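Local coordinates for protein YfnB (Bacillus subtilis, PDB 3ED5) that is a putative hydrolase of the haloacid dehalogenase superfamily, in the YjjG family, and may act as a 5'-nucleotidase, at residues Arg8-Asp13 against Phe119-Val124; Gly107-Ile112 against Ser139-Phe144. All blocks are in the same frame, centred on the assembly; numbering follows the deposited sequence. Where two conformers were deposited one is given.

In the fold
Both contacts belong to the Rossmann-like core of the haloacid dehalogenase fold, at different depths. Contact 1 is almost wholly buried: two neighbouring parallel strands, 9-12 and 120-125, joined by a backbone ladder that ends one residue short of the presumed nucleophile. Contact 2 is partly buried and holds its elements mainly by side chains, aliphatic and aromatic, between helix 108-116 and the loop before strand 147-150. Their centres lie about 12 Å apart, and helix 108-116 is followed in the chain by strand 120-125. Leu121 CD1 reaches Ile112 O and Phe144 O, each at 3.7 Å, while Phe12 CZ meets Ile112 CD1, which makes the sheet face with Phe12 and Leu121 the floor beneath contact 2.

Contact 1 of 2, residues Arg8-Asp13 against Phe119-Val124; sequences RTLLFD and FDLYIV
At the centre of the Rossmann-like sheet of this haloacid dehalogenase fold, strand 9-12, which leads into Asp13, the nucleophile by similarity, pairs in parallel with strand 120-125. The ladder has five backbone bonds: Asp120 N to Arg8 O, Leu10 N to Asp120 O, Tyr122 N to Leu10 O, Phe12 N to Tyr122 O (2.8 Å) and Val124 N to Phe12 O. On the face carrying Leu10 and Leu121, these two side chains run alongside each other, CD1 to CD2 3.7 Å. The same Leu10 CD1 makes an off-centre CH-pi contact with the Phe119 ring, 4.2 Å from its centroid. On the other face, with Thr9 OG1 beside the backbone N (chi1 -55°), the methyl CG2 stands anti to that N and comes 3.7 Å from Tyr122 CE2, and Leu11 CD2 packs on Tyr122 CB at 3.8 Å. A water bridges Thr9 OG1 and Asp120 OD2, donating to the carboxylate. In the conformer described here, Asp13 OD2 bonds to Thr17 OG1 and OD1 forms a salt bridge with Lys158, which also bonds to Val124 O. Strand 179-183 flanks strand 9-12 on its other edge, and helices 108-116 and 226-230 cover Leu10 and Phe12.

Contact 2 of 2, residues Gly107-Ile112 against Ser139-Phe144; sequences GAFDLI and SGLFPF
Phe109 and Phe144 form an offset edge-to-face pair, the aromatic part of a contact between the first turns of helix 108-116 and the loop that follows helix 129-138. The edge of Phe144 is turned to the face of Phe109, with planes at 85° and centroids 5.5 Å apart; Phe144 CE2 comes to 3.8 Å from Phe109 CE1. With CG anti to the backbone N (chi1 -173°), Phe109 carries its ring out from the helix to the loop.

The aliphatic contacts lie beside this pair. Ile112 CG2 packs tightly on the base of Phe144, 3.4 Å from its CB, and also meets Phe144 CG, approaching that ring obliquely. Leu141 extends its CD2 branch between the two helix residues, to 4.1 Å from Phe109 CD1 and the same distance from Ile112 CB. The Leu141 and Phe109 side chains run antiparallel, and Leu141 CD2 also lies 4.0 Å from Phe109 CA.

Backbone oxygens make the remaining approaches, both oblique to the ring: Gly140 O is 3.6 Å from Phe109 CE1, a van der Waals contact, and Ser139 O is 3.9 Å from Phe109 CD1. Gly140, at positive phi, closes helix 129-138 in a Schellman motif, and a CB there would come tight against Phe109 CE1. Were Phe109 cut back to alanine, the Phe144 edge would probably lose its aromatic partner and a gap is likely to open beside Leu141 CD2.

Around the contact, Leu141 also packs on Leu136 of helix 129-138, while Phe144 reaches along helix 108-116 to Ser113 and Gln116. On another side of that helix, Leu111 meets Leu226 and Tyr227 of helix 226-230; the loop itself leads on to strand 147-150, the edge strand next to 120-125.

Contact 1 of 2, residues Arg8-Asp13 against Phe119-Val124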
ATOM      1  N   ARG A   8      17.400   8.956   8.791  1.00 32.98           N
ATOM      2  CA  ARG A   8      16.647   9.928   9.581  1.00 33.86           C
ATOM      3  C   ARG A   8      15.162   9.919   9.252  1.00 33.28           C
ATOM      4  O   ARG A   8      14.345  10.259  10.109  1.00 34.02           O
ATOM      5  CB  ARG A   8      17.204  11.325   9.348  1.00 34.61           C
ATOM      6  CG  ARG A   8      18.589  11.489   9.970  1.00 40.34           C
ATOM      7  CD  ARG A   8      18.967  12.952  10.117  1.00 47.28           C
ATOM      8  NE  ARG A   8      19.208  13.591   8.821  1.00 51.46           N
ATOM      9  CZ  ARG A   8      20.392  13.624   8.216  1.00 51.43           C
ATOM     10  NH1 ARG A   8      21.446  13.033   8.777  1.00 52.78           N
ATOM     11  NH2 ARG A   8      20.520  14.251   7.054  1.00 50.67           N
ATOM     12  N   THR A   9      14.838   9.522   8.021  1.00 31.20           N
ATOM     13  CA  THR A   9      13.510   9.701   7.459  1.00 31.15           C
ATOM     14  C   THR A   9      13.061   8.346   6.935  1.00 29.80           C
ATOM     15  O   THR A   9      13.758   7.766   6.091  1.00 30.00           O
ATOM     16  CB  THR A   9      13.588  10.684   6.292  1.00 31.51           C
ATOM     17  OG1 THR A   9      14.200  11.904   6.750  1.00 34.57           O
ATOM     18  CG2 THR A   9      12.181  10.989   5.718  1.00 31.07           C
ATOM     19  N   LEU A  10      11.901   7.868   7.405  1.00 29.96           N
ATOM     20  CA  LEU A  10      11.352   6.572   6.943  1.00 30.09           C
ATOM     21  C   LEU A  10      10.039   6.825   6.211  1.00 28.99           C
ATOM     22  O   LEU A  10       9.151   7.505   6.752  1.00 31.06           O
ATOM     23  CB  LEU A  10      11.121   5.583   8.115  1.00 29.04           C
ATOM     24  CG  LEU A  10      12.355   5.462   9.038  1.00 30.60           C
ATOM     25  CD1 LEU A  10      12.033   4.557  10.235  1.00 31.91           C
ATOM     26  CD2 LEU A  10      13.589   4.950   8.274  1.00 29.27           C
ATOM     27  N   LEU A  11       9.935   6.312   4.984  1.00 29.76           N
ATOM     28  CA  LEU A  11       8.718   6.420   4.208  1.00 29.26           C
ATOM     29  C   LEU A  11       8.052   5.038   4.179  1.00 30.16           C
ATOM     30  O   LEU A  11       8.648   4.069   3.707  1.00 30.59           O
ATOM     31  CB  LEU A  11       9.022   6.859   2.770  1.00 29.99           C
ATOM     32  CG  LEU A  11       9.998   8.056   2.584  1.00 30.27           C
ATOM     33  CD1 LEU A  11      10.142   8.357   1.087  1.00 29.60           C
ATOM     34  CD2 LEU A  11       9.526   9.315   3.317  1.00 30.75           C
ATOM     35  N   PHE A  12       6.838   4.972   4.701  1.00 31.10           N
ATOM     36  CA  PHE A  12       6.153   3.683   4.779  1.00 30.83           C
ATOM     37  C   PHE A  12       4.989   3.658   3.806  1.00 31.04           C
ATOM     38  O   PHE A  12       4.147   4.546   3.789  1.00 30.94           O
ATOM     39  CB  PHE A  12       5.571   3.469   6.192  1.00 31.47           C
ATOM     40  CG  PHE A  12       6.547   2.940   7.190  1.00 32.52           C
ATOM     41  CD1 PHE A  12       6.737   1.572   7.374  1.00 31.78           C
ATOM     42  CD2 PHE A  12       7.278   3.833   7.988  1.00 31.31           C
ATOM     43  CE1 PHE A  12       7.689   1.094   8.317  1.00 32.15           C
ATOM     44  CE2 PHE A  12       8.200   3.365   8.949  1.00 33.70           C
ATOM     45  CZ  PHE A  12       8.407   2.011   9.109  1.00 33.71           C
ATOM     46  N   ASP A  13       4.934   2.586   3.031  1.00 31.54           N
ATOM     47  CA  ASP A  13       3.713   2.186   2.349  0.50 31.53           C
ATOM     48  C   ASP A  13       2.682   1.754   3.414  1.00 31.56           C
ATOM     49  O   ASP A  13       3.042   1.429   4.548  1.00 31.40           O
ATOM     50  CB  ASP A  13       4.056   1.035   1.390  0.50 31.65           C
ATOM     51  CG  ASP A  13       2.825   0.430   0.736  0.50 31.99           C
ATOM     52  OD1 ASP A  13       2.167   1.105  -0.096  0.50 30.47           O
ATOM     53  OD2 ASP A  13       2.551  -0.729   1.060  0.50 34.33           O
ATOM     54  N   PHE A 119      12.957   8.571  14.614  1.00 33.17           N
ATOM     55  CA  PHE A 119      12.983   8.843  13.181  1.00 32.87           C
ATOM     56  C   PHE A 119      11.793   9.705  12.814  1.00 32.96           C
ATOM     57  O   PHE A 119      10.796   9.747  13.558  1.00 33.46           O
ATOM     58  CB  PHE A 119      12.887   7.524  12.389  1.00 32.73           C
ATOM     59  CG  PHE A 119      13.997   6.553  12.669  1.00 32.37           C
ATOM     60  CD1 PHE A 119      15.168   6.568  11.901  1.00 34.59           C
ATOM     61  CD2 PHE A 119      13.887   5.618  13.700  1.00 32.42           C
ATOM     62  CE1 PHE A 119      16.204   5.670  12.166  1.00 33.07           C
ATOM     63  CE2 PHE A 119      14.929   4.730  13.988  1.00 33.17           C
ATOM     64  CZ  PHE A 119      16.089   4.744  13.213  1.00 34.59           C
ATOM     65  N   ASP A 120      11.878  10.385  11.674  1.00 32.03           N
ATOM     66  CA  ASP A 120      10.736  11.119  11.137  1.00 32.68           C
ATOM     67  C   ASP A 120       9.980  10.160  10.227  1.00 32.57           C
ATOM     68  O   ASP A 120      10.561   9.582   9.289  1.00 33.96           O
ATOM     69  CB  ASP A 120      11.205  12.338  10.353  1.00 32.39           C
ATOM     70  CG  ASP A 120      11.904  13.350  11.225  1.00 36.61           C
ATOM     71  OD1 ASP A 120      11.526  13.483  12.404  1.00 37.47           O
ATOM     72  OD2 ASP A 120      12.826  14.017  10.714  1.00 39.62           O
ATOM     73  N   LEU A 121       8.693   9.946  10.505  1.00 31.05           N
ATOM     74  CA  LEU A 121       7.941   8.955   9.724  1.00 31.03           C
ATOM     75  C   LEU A 121       6.952   9.621   8.770  1.00 30.23           C
ATOM     76  O   LEU A 121       6.276  10.572   9.145  1.00 31.08           O
ATOM     77  CB  LEU A 121       7.166   8.015  10.666  1.00 30.14           C
ATOM     78  CG  LEU A 121       7.936   7.443  11.853  1.00 31.62           C
ATOM     79  CD1 LEU A 121       7.042   6.511  12.689  1.00 32.56           C
ATOM     80  CD2 LEU A 121       9.243   6.730  11.417  1.00 30.88           C
ATOM     81  N   TYR A 122       6.861   9.101   7.551  1.00 29.13           N
ATOM     82  CA  TYR A 122       5.902   9.605   6.583  1.00 29.54           C
ATOM     83  C   TYR A 122       5.202   8.415   5.933  1.00 30.04           C
ATOM     84  O   TYR A 122       5.758   7.318   5.858  1.00 32.67           O
ATOM     85  CB  TYR A 122       6.557  10.372   5.457  1.00 29.85           C
ATOM     86  CG  TYR A 122       7.239  11.615   5.983  1.00 30.55           C
ATOM     87  CD1 TYR A 122       6.538  12.824   6.045  1.00 32.80           C
ATOM     88  CD2 TYR A 122       8.546  11.559   6.455  1.00 36.63           C
ATOM     89  CE1 TYR A 122       7.150  13.988   6.555  1.00 35.84           C
ATOM     90  CE2 TYR A 122       9.179  12.739   6.968  1.00 34.95           C
ATOM     91  CZ  TYR A 122       8.460  13.920   7.009  1.00 38.32           C
ATOM     92  OH  TYR A 122       9.028  15.089   7.492  1.00 39.55           O
ATOM     93  N   ILE A 123       4.015   8.686   5.415  1.00 30.41           N
ATOM     94  CA  ILE A 123       3.267   7.680   4.630  1.00 30.96           C
ATOM     95  C   ILE A 123       3.387   8.024   3.133  1.00 31.28           C
ATOM     96  O   ILE A 123       3.276   9.196   2.767  1.00 31.37           O
ATOM     97  CB  ILE A 123       1.765   7.650   4.998  1.00 31.91           C
ATOM     98  CG1 ILE A 123       1.536   7.110   6.427  1.00 32.29           C
ATOM     99  CG2 ILE A 123       0.965   6.814   3.937  1.00 32.76           C
ATOM    100  CD1 ILE A 123       1.893   5.630   6.589  1.00 32.39           C
ATOM    101  N   VAL A 124       3.612   7.001   2.287  1.00 31.42           N
ATOM    102  CA  VAL A 124       3.626   7.163   0.831  1.00 30.62           C
ATOM    103  C   VAL A 124       2.674   6.097   0.265  1.00 30.64           C
ATOM    104  O   VAL A 124       2.919   4.893   0.404  1.00 31.96           O
ATOM    105  CB  VAL A 124       5.056   7.122   0.194  1.00 31.50           C
ATOM    106  CG1 VAL A 124       5.840   8.428   0.627  1.00 30.77           C
ATOM    107  CG2 VAL A 124       5.838   5.815   0.590  1.00 33.97           C
TER
HETATM  108  O   HOH W   1      12.920  14.016   7.824  1.00 40.34           O

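Contact 2 of 2, residues Gly107-Ile112 against Ser139-Phe144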
ATOM      1  N   GLY A 107       2.871  -6.791  14.815  1.00 33.99           N
ATOM      2  CA  GLY A 107       3.895  -5.904  15.385  1.00 33.99           C
ATOM      3  C   GLY A 107       3.907  -4.468  14.885  1.00 33.43           C
ATOM      4  O   GLY A 107       4.753  -3.685  15.357  1.00 33.79           O
ATOM      5  N   ALA A 108       3.009  -4.103  13.949  1.00 31.67           N
ATOM      6  CA  ALA A 108       3.061  -2.755  13.338  1.00 32.35           C
ATOM      7  C   ALA A 108       2.878  -1.629  14.345  1.00 31.68           C
ATOM      8  O   ALA A 108       3.607  -0.622  14.285  1.00 31.68           O
ATOM      9  CB  ALA A 108       2.049  -2.610  12.160  1.00 31.86           C
ATOM     10  N   PHE A 109       1.936  -1.769  15.277  1.00 31.75           N
ATOM     11  CA  PHE A 109       1.683  -0.650  16.208  1.00 32.17           C
ATOM     12  C   PHE A 109       2.912  -0.403  17.094  1.00 32.57           C
ATOM     13  O   PHE A 109       3.369   0.747  17.238  1.00 32.15           O
ATOM     14  CB  PHE A 109       0.424  -0.858  17.055  1.00 32.52           C
ATOM     15  CG  PHE A 109       0.060   0.328  17.872  1.00 31.44           C
ATOM     16  CD1 PHE A 109      -0.852   1.259  17.379  1.00 32.47           C
ATOM     17  CD2 PHE A 109       0.643   0.540  19.131  1.00 32.91           C
ATOM     18  CE1 PHE A 109      -1.206   2.389  18.119  1.00 31.91           C
ATOM     19  CE2 PHE A 109       0.305   1.679  19.875  1.00 34.24           C
ATOM     20  CZ  PHE A 109      -0.638   2.591  19.364  1.00 32.47           C
ATOM     21  N   ASP A 110       3.440  -1.471  17.685  1.00 33.02           N
ATOM     22  CA  ASP A 110       4.603  -1.322  18.572  1.00 34.25           C
ATOM     23  C   ASP A 110       5.826  -0.794  17.796  1.00 34.15           C
ATOM     24  O   ASP A 110       6.578   0.076  18.310  1.00 33.66           O
ATOM     25  CB  ASP A 110       4.926  -2.638  19.272  1.00 34.61           C
ATOM     26  CG  ASP A 110       3.853  -3.049  20.273  1.00 38.78           C
ATOM     27  OD1 ASP A 110       3.010  -2.198  20.680  1.00 41.63           O
ATOM     28  OD2 ASP A 110       3.846  -4.242  20.651  1.00 43.69           O
ATOM     29  N   LEU A 111       6.009  -1.309  16.578  1.00 33.84           N
ATOM     30  CA  LEU A 111       7.125  -0.860  15.721  1.00 34.80           C
ATOM     31  C   LEU A 111       7.013   0.631  15.438  1.00 34.05           C
ATOM     32  O   LEU A 111       7.938   1.406  15.725  1.00 33.28           O
ATOM     33  CB  LEU A 111       7.199  -1.638  14.403  1.00 35.93           C
ATOM     34  CG  LEU A 111       8.270  -1.022  13.471  1.00 37.05           C
ATOM     35  CD1 LEU A 111       9.647  -1.612  13.886  1.00 38.72           C
ATOM     36  CD2 LEU A 111       8.002  -1.151  12.022  1.00 39.00           C
ATOM     37  N   ILE A 112       5.884   1.057  14.887  1.00 32.46           N
ATOM     38  CA  ILE A 112       5.697   2.476  14.553  1.00 33.23           C
ATOM     39  C   ILE A 112       5.852   3.392  15.795  1.00 32.73           C
ATOM     40  O   ILE A 112       6.494   4.443  15.729  1.00 32.93           O
ATOM     41  CB  ILE A 112       4.350   2.677  13.830  1.00 32.53           C
ATOM     42  CG1 ILE A 112       4.391   1.987  12.441  1.00 33.63           C
ATOM     43  CG2 ILE A 112       3.938   4.154  13.730  1.00 31.73           C
ATOM     44  CD1 ILE A 112       5.549   2.500  11.505  1.00 33.72           C
ATOM     45  N   SER A 139      -7.006   2.448  13.318  1.00 30.83           N
ATOM     46  CA  SER A 139      -6.012   1.515  13.872  1.00 30.64           C
ATOM     47  C   SER A 139      -5.076   2.219  14.886  1.00 31.14           C
ATOM     48  O   SER A 139      -4.212   1.569  15.482  1.00 30.91           O
ATOM     49  CB  SER A 139      -5.141   0.957  12.730  1.00 31.28           C
ATOM     50  OG  SER A 139      -4.430   2.014  12.059  1.00 31.03           O
ATOM     51  N   GLY A 140      -5.237   3.528  15.033  1.00 30.35           N
ATOM     52  CA  GLY A 140      -4.364   4.330  15.944  1.00 30.36           C
ATOM     53  C   GLY A 140      -2.986   4.699  15.409  1.00 31.55           C
ATOM     54  O   GLY A 140      -2.178   5.254  16.167  1.00 30.43           O
ATOM     55  N   LEU A 141      -2.689   4.370  14.156  1.00 31.80           N
ATOM     56  CA  LEU A 141      -1.367   4.663  13.566  1.00 31.90           C
ATOM     57  C   LEU A 141      -1.210   6.110  13.146  1.00 32.70           C
ATOM     58  O   LEU A 141      -0.082   6.630  13.166  1.00 31.58           O
ATOM     59  CB  LEU A 141      -1.047   3.770  12.371  1.00 32.36           C
ATOM     60  CG  LEU A 141      -0.881   2.266  12.647  1.00 31.83           C
ATOM     61  CD1 LEU A 141      -0.654   1.573  11.326  1.00 34.23           C
ATOM     62  CD2 LEU A 141       0.317   2.016  13.560  1.00 33.42           C
ATOM     63  N   PHE A 142      -2.318   6.756  12.798  1.00 32.21           N
ATOM     64  CA  PHE A 142      -2.303   8.101  12.179  1.00 32.54           C
ATOM     65  C   PHE A 142      -1.368   9.136  12.869  1.00 33.41           C
ATOM     66  O   PHE A 142      -0.569   9.765  12.191  1.00 33.79           O
ATOM     67  CB  PHE A 142      -3.735   8.661  12.125  1.00 33.05           C
ATOM     68  CG  PHE A 142      -3.846   9.982  11.434  1.00 35.35           C
ATOM     69  CD1 PHE A 142      -3.993  10.038  10.058  1.00 38.82           C
ATOM     70  CD2 PHE A 142      -3.776  11.171  12.168  1.00 37.55           C
ATOM     71  CE1 PHE A 142      -4.089  11.270   9.398  1.00 41.13           C
ATOM     72  CE2 PHE A 142      -3.877  12.400  11.520  1.00 38.31           C
ATOM     73  CZ  PHE A 142      -4.007  12.440  10.135  1.00 39.29           C
ATOM     74  N   PRO A 143      -1.487   9.318  14.187  1.00 33.44           N
ATOM     75  CA  PRO A 143      -0.721  10.414  14.806  1.00 33.31           C
ATOM     76  C   PRO A 143       0.810  10.269  14.790  1.00 33.93           C
ATOM     77  O   PRO A 143       1.532  11.257  15.084  1.00 33.13           O
ATOM     78  CB  PRO A 143      -1.222  10.418  16.258  1.00 33.95           C
ATOM     79  CG  PRO A 143      -2.477   9.621  16.231  1.00 34.98           C
ATOM     80  CD  PRO A 143      -2.255   8.581  15.209  1.00 33.37           C
ATOM     81  N   PHE A 144       1.310   9.068  14.491  1.00 33.35           N
ATOM     82  CA  PHE A 144       2.747   8.819  14.558  1.00 32.96           C
ATOM     83  C   PHE A 144       3.484   9.351  13.333  1.00 33.15           C
ATOM     84  O   PHE A 144       4.716   9.369  13.318  1.00 33.34           O
ATOM     85  CB  PHE A 144       3.034   7.306  14.712  1.00 33.14           C
ATOM     86  CG  PHE A 144       2.537   6.723  16.003  1.00 34.75           C
ATOM     87  CD1 PHE A 144       3.199   6.980  17.205  1.00 35.36           C
ATOM     88  CD2 PHE A 144       1.424   5.901  16.025  1.00 35.41           C
ATOM     89  CE1 PHE A 144       2.751   6.437  18.420  1.00 36.54           C
ATOM     90  CE2 PHE A 144       0.952   5.358  17.236  1.00 36.84           C
ATOM     91  CZ  PHE A 144       1.626   5.620  18.439  1.00 35.98           C
TER